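Local coordinates for protein pectate lyase (Paenibacillus sp. 0602, PDB 5GT5) that cleaves polygalacturonate by elimination and probably also pectins of varied methyl esterification, probably acting within the chain and with calcium as cofactor, at residues Lys93-Gly98 against Ser118-Ser123; Ile154-Ser159 against Val177-Gly182. The protein carries 1 engineered substitution. All blocks are in the same frame, centred on the assembly; numbering follows the deposited sequence.

Contact 1 (Lys93-Gly98 against Ser118-Ser123); sequences KITVDG and SVKRSS
Strand 93-97 and strand 118-120 pair in parallel, with Thr95 beside Ser118, Val96 beside Val119 and Asp97 beside Lys120. They are neighbouring strands, on successive coils, in one sheet of the right-handed beta-helix of polysaccharide lyase family 1. Backbone bonds form the ladder. Ser118 N donates to Ile94 O, Val96 N to Ser118 O (2.7 Å) and Lys120 N to Val96 O. Past the end of strand 93-97, Gly98 N donates to Lys120 O at 3.1 Å. That oxygen also takes the hydroxyl of Ser122, which comes from above the carbonyl plane, so two donors grip it.

Apolar contact is thin between the two segments. Val96 CB lies 4.4 Å from Val119 CG2. Val96 also packs on Leu43 of helix 36-43, and Val119 on Leu156 of the next strand. On the other face, Thr95 CG2 touches CD of the extended Lys120 chain at 3.9 Å. A water joins Thr95 OG1 to Lys120 NZ.

A salt bridge closes the strand ends. Arg121, just past its strand, bends at chi3 (-71°) and grips Asp97, the last residue of the other strand, side-on. The two planes are 54° apart, so the fork is not flat. Arg121 NE donates to Asp97 OD1 at 3.0 Å, from the syn side but tilted out of the carboxylate plane. Arg121 NH2 donates to Asp97 OD2 at 2.9 Å; OD2 sits in the guanidinium plane, while NH2 itself stands above the carboxylate plane.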
loop_
_atom_site.group_PDB
_atom_site.type_symbol
_atom_site.label_atom_id
_atom_site.label_comp_id
_atom_site.label_asym_id
_atom_site.label_seq_id
_atom_site.Cartn_x
_atom_site.Cartn_y
_atom_site.Cartn_z
ATOM N N LYS A 93 9.993 23.475 7.676
ATOM C CA LYS A 93 9.745 22.125 7.183
ATOM C C LYS A 93 8.450 21.647 7.814
ATOM O O LYS A 93 8.310 21.663 9.035
ATOM C CB LYS A 93 10.876 21.170 7.554
ATOM C CG LYS A 93 10.633 19.790 6.982
ATOM C CD LYS A 93 11.692 18.785 7.409
ATOM C CE LYS A 93 12.917 18.930 6.552
ATOM N NZ LYS A 93 13.930 17.871 6.887
ATOM N N ILE A 94 7.498 21.243 6.972
ATOM C CA ILE A 94 6.180 20.807 7.439
ATOM C C ILE A 94 6.077 19.320 7.205
ATOM O O ILE A 94 6.166 18.858 6.061
ATOM C CB ILE A 94 5.067 21.535 6.691
ATOM C CG1 ILE A 94 5.212 23.066 6.845
ATOM C CG2 ILE A 94 3.736 21.041 7.204
ATOM C CD1 ILE A 94 4.440 23.879 5.850
ATOM N N THR A 95 5.949 18.559 8.295
ATOM C CA THR A 95 5.962 17.102 8.201
ATOM C C THR A 95 4.569 16.519 8.391
ATOM O O THR A 95 4.012 16.587 9.503
ATOM C CB THR A 95 6.923 16.471 9.224
ATOM O OG1 THR A 95 8.246 16.953 8.970
ATOM C CG2 THR A 95 6.947 14.958 9.069
ATOM N N VAL A 96 4.048 15.922 7.321
ATOM C CA VAL A 96 2.777 15.220 7.315
ATOM C C VAL A 96 3.085 13.785 7.660
ATOM O O VAL A 96 3.685 13.065 6.836
ATOM C CB VAL A 96 2.164 15.303 5.900
ATOM C CG1 VAL A 96 0.882 14.518 5.781
ATOM C CG2 VAL A 96 1.905 16.780 5.515
ATOM N N ASP A 97 2.692 13.364 8.868
ATOM C CA ASP A 97 3.165 12.108 9.452
ATOM C C ASP A 97 1.985 11.230 9.858
ATOM O O ASP A 97 1.081 11.668 10.573
ATOM C CB ASP A 97 4.011 12.422 10.701
ATOM C CG ASP A 97 4.757 11.213 11.260
ATOM O OD1 ASP A 97 4.571 10.074 10.789
ATOM O OD2 ASP A 97 5.549 11.422 12.203
ATOM N N GLY A 98 1.948 10.012 9.346
ATOM C CA GLY A 98 0.977 9.057 9.845
ATOM C C GLY A 98 -0.435 9.225 9.323
ATOM O O GLY A 98 -1.377 8.721 9.939
ATOM N N SER A 118 7.348 17.408 3.954
ATOM C CA SER A 118 7.827 16.041 4.089
ATOM C C SER A 118 6.627 15.172 4.416
ATOM O O SER A 118 5.899 15.447 5.372
ATOM C CB SER A 118 8.859 15.973 5.207
ATOM O OG SER A 118 9.238 14.636 5.513
ATOM N N VAL A 119 6.382 14.174 3.576
ATOM C CA VAL A 119 5.328 13.198 3.836
ATOM C C VAL A 119 5.987 11.941 4.338
ATOM O O VAL A 119 6.817 11.340 3.648
ATOM C CB VAL A 119 4.501 12.901 2.587
ATOM C CG1 VAL A 119 3.427 11.836 2.890
ATOM C CG2 VAL A 119 3.863 14.195 2.015
ATOM N N LYS A 120 5.683 11.551 5.569
ATOM C CA LYS A 120 6.323 10.373 6.181
ATOM C C LYS A 120 5.274 9.427 6.686
ATOM O O LYS A 120 4.273 9.857 7.246
ATOM C CB LYS A 120 7.179 10.755 7.398
ATOM C CG LYS A 120 8.381 11.609 7.049
ATOM C CD LYS A 120 9.206 11.938 8.286
ATOM C CE LYS A 120 10.467 12.747 7.935
ATOM N NZ LYS A 120 11.263 13.003 9.175
ATOM N N ARG A 121 5.526 8.145 6.483
ATOM C CA ARG A 121 4.706 7.093 7.119
ATOM C C ARG A 121 3.214 7.313 6.840
ATOM O O ARG A 121 2.368 7.127 7.720
ATOM C CB ARG A 121 4.994 7.032 8.622
ATOM C CG ARG A 121 6.397 6.567 8.976
ATOM C CD ARG A 121 6.690 6.753 10.470
ATOM N NE ARG A 121 6.842 8.151 10.878
ATOM C CZ ARG A 121 8.002 8.803 10.967
ATOM N NH1 ARG A 121 9.143 8.197 10.642
ATOM N NH2 ARG A 121 8.014 10.073 11.364
ATOM N N SER A 122 2.886 7.732 5.618
ATOM C CA SER A 122 1.506 8.040 5.254
ATOM C C SER A 122 1.061 7.215 4.059
ATOM O O SER A 122 1.872 6.669 3.286
ATOM C CB SER A 122 1.389 9.525 4.940
ATOM O OG SER A 122 1.589 10.318 6.117
ATOM N N SER A 123 -0.249 7.103 3.887
ATOM C CA SER A 123 -0.804 6.361 2.766
ATOM C C SER A 123 -1.964 7.118 2.180
ATOM O O SER A 123 -2.694 7.846 2.883
ATOM C CB SER A 123 -1.253 4.971 3.196
ATOM O OG SER A 123 -2.129 5.080 4.302
HETATM O O HOH W 1 10.619 15.614 9.649
#

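Contact 2 (Ile154-Ser159 against Val177-Gly182); sequences ITLEES and VDSKKG
Lys181 lays its side chain alongside that of Glu158, just past the ends of two parallel strands, 154-157 and 177-180. These strands are neighbours, paired in parallel, in one sheet of the family 1 beta-helix. Both residues have positive phi, and here the chains turn out of the sheet. Lys181 NZ forms a salt bridge with Glu158 OE1 at 3.2 Å, and CE lies against the same oxygen. Glu158 CG sits between its backbone N and carbonyl carbon (chi1 66°), and the bend at chi2 keeps the carboxylate beside the lysine. Glu158 OE2 also has a long, weak ion pair with Arg121. The backbone N of Glu158 makes weak bonds to Lys180 O and Lys181 O.

Leu156 carries the ladder at mid-strand. Its N donates to Asp178 O at 2.8 Å, and its O accepts from Lys180 N at 2.7 Å. Its CG rests 3.7 Å from Asp178 O, and its side chain also packs on Val162 and Val186 in the interior. Ile154 and Val177 meet on this same face, with CB of Ile154 4.2 Å from Val177 CG1.

The opposite face is polar. Asp178, a probable calcium ligand with Asp152 and Asp174, points there beside Thr155. Its OD1 accepts a bond from Leu248 N, which probably helps to place the carboxylate. Next along this face, Lys180 and Glu157 run side by side. The extended lysine passes Thr155 CG2 with its CD at 3.9 Å. One water spans the two charged ends, donating to Glu157 OE2 and accepting from Lys180 NZ, both at 2.6 Å.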
loop_
_atom_site.group_PDB
_atom_site.type_symbol
_atom_site.label_atom_id
_atom_site.label_comp_id
_atom_site.label_asym_id
_atom_site.label_seq_id
_atom_site.Cartn_x
_atom_site.Cartn_y
_atom_site.Cartn_z
ATOM N N ILE A 154 8.843 18.802 -2.002
ATOM C CA ILE A 154 8.106 17.652 -1.441
ATOM C C ILE A 154 9.057 16.475 -1.375
ATOM O O ILE A 154 9.739 16.159 -2.371
ATOM C CB ILE A 154 6.889 17.262 -2.295
ATOM C CG1 ILE A 154 5.912 18.433 -2.384
ATOM C CG2 ILE A 154 6.192 16.030 -1.704
ATOM C CD1 ILE A 154 4.706 18.160 -3.310
ATOM N N THR A 155 9.118 15.830 -0.211
ATOM C CA THR A 155 9.869 14.579 -0.010
ATOM C C THR A 155 8.882 13.572 0.492
ATOM O O THR A 155 8.098 13.849 1.425
ATOM C CB THR A 155 11.004 14.740 0.988
ATOM O OG1 THR A 155 11.890 15.775 0.515
ATOM C CG2 THR A 155 11.826 13.491 1.091
ATOM N N LEU A 156 8.896 12.399 -0.117
ATOM C CA LEU A 156 8.040 11.305 0.314
ATOM C C LEU A 156 8.928 10.234 0.944
ATOM O O LEU A 156 9.900 9.786 0.336
ATOM C CB LEU A 156 7.293 10.724 -0.874
ATOM C CG LEU A 156 6.630 11.751 -1.802
ATOM C CD1 LEU A 156 6.025 11.025 -2.990
ATOM C CD2 LEU A 156 5.564 12.532 -1.054
ATOM N N GLU A 157 8.589 9.789 2.155
ATOM C CA GLU A 157 9.400 8.783 2.852
ATOM C C GLU A 157 8.540 7.711 3.460
ATOM O O GLU A 157 7.552 8.018 4.144
ATOM C CB GLU A 157 10.256 9.399 3.967
ATOM C CG GLU A 157 11.337 10.350 3.445
ATOM C CD GLU A 157 12.183 10.965 4.542
ATOM O OE1 GLU A 157 12.130 10.460 5.672
ATOM O OE2 GLU A 157 12.906 11.953 4.272
ATOM N N GLU A 158 8.939 6.456 3.240
ATOM C CA GLU A 158 8.213 5.276 3.776
ATOM C C GLU A 158 6.703 5.404 3.707
ATOM O O GLU A 158 5.982 5.073 4.659
ATOM C CB GLU A 158 8.682 4.901 5.182
ATOM C CG GLU A 158 8.416 5.864 6.260
ATOM C CD GLU A 158 9.595 6.747 6.539
ATOM O OE1 GLU A 158 10.726 6.366 6.168
ATOM O OE2 GLU A 158 9.392 7.808 7.168
ATOM N N SER A 159 6.234 5.858 2.549
ATOM C CA SER A 159 4.814 6.101 2.283
ATOM C C SER A 159 4.322 5.219 1.130
ATOM O O SER A 159 5.118 4.545 0.441
ATOM C CB SER A 159 4.584 7.589 2.002
ATOM O OG SER A 159 4.802 8.350 3.204
ATOM N N VAL A 177 10.454 17.065 -6.331
ATOM C CA VAL A 177 9.703 16.032 -5.613
ATOM C C VAL A 177 10.600 14.807 -5.574
ATOM O O VAL A 177 10.969 14.260 -6.625
ATOM C CB VAL A 177 8.346 15.652 -6.261
ATOM C CG1 VAL A 177 7.645 14.592 -5.408
ATOM C CG2 VAL A 177 7.439 16.893 -6.428
ATOM N N ASP A 178 10.991 14.395 -4.367
ATOM C CA ASP A 178 11.878 13.260 -4.131
ATOM C C ASP A 178 11.102 12.174 -3.446
ATOM O O ASP A 178 10.161 12.440 -2.665
ATOM C CB ASP A 178 13.034 13.669 -3.254
ATOM C CG ASP A 178 13.977 14.656 -3.934
ATOM O OD1 ASP A 178 13.962 14.784 -5.173
ATOM O OD2 ASP A 178 14.765 15.316 -3.203
ATOM N N SER A 179 11.481 10.937 -3.720
ATOM C CA SER A 179 10.772 9.795 -3.159
ATOM C C SER A 179 11.805 8.854 -2.585
ATOM O O SER A 179 12.717 8.431 -3.315
ATOM C CB SER A 179 9.922 9.144 -4.238
ATOM O OG SER A 179 9.083 8.159 -3.659
ATOM N N LYS A 180 11.685 8.506 -1.307
ATOM C CA LYS A 180 12.751 7.869 -0.564
ATOM C C LYS A 180 12.231 6.767 0.369
ATOM O O LYS A 180 11.013 6.661 0.655
ATOM C CB LYS A 180 13.463 8.927 0.310
ATOM C CG LYS A 180 14.090 10.107 -0.416
ATOM C CD LYS A 180 14.752 11.003 0.631
ATOM C CE LYS A 180 15.415 12.217 0.003
ATOM N NZ LYS A 180 16.067 13.050 1.070
ATOM N N LYS A 181 13.173 5.986 0.879
ATOM C CA LYS A 181 12.895 5.013 1.926
ATOM C C LYS A 181 11.735 4.095 1.546
ATOM O O LYS A 181 10.786 3.895 2.314
ATOM C CB LYS A 181 12.690 5.721 3.256
ATOM C CG LYS A 181 13.954 6.482 3.682
ATOM C CD LYS A 181 13.780 7.152 5.029
ATOM C CE LYS A 181 13.854 6.152 6.177
ATOM N NZ LYS A 181 13.620 6.803 7.510
ATOM N N GLY A 182 11.832 3.535 0.341
ATOM C CA GLY A 182 10.913 2.498 -0.080
ATOM C C GLY A 182 9.523 2.978 -0.442
ATOM O O GLY A 182 8.623 2.160 -0.587
HETATM O O HOH W 2 15.150 13.047 3.545
HETATM O O HOH W 3 7.083 2.770 1.759
#

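How the contacts relate
Contacts 1 and 2 lie in the same sheet, and their inner strands 115-120 and 154-157 are neighbours in it. Backbone pairs Val119 N with Thr155 O and Val119 O with Glu157 N probably hydrogen-bond the two together. The centres of the two contacts are about 9 Å apart. Contact 2 is the more buried, with Ile154, Leu156 and Val177 facing the interior. Contact 1 is partly buried, and helix 36-43 covers Ile94 and Val96. Both have a salt bridge at the C-terminal ends of the strands: a two-nitrogen arginine grip in contact 1, a single lysine bridge in contact 2. Contact 2 alone holds a probable calcium ligand; Ser118 of contact 1 is about 10 Å from it, side chain to side chain.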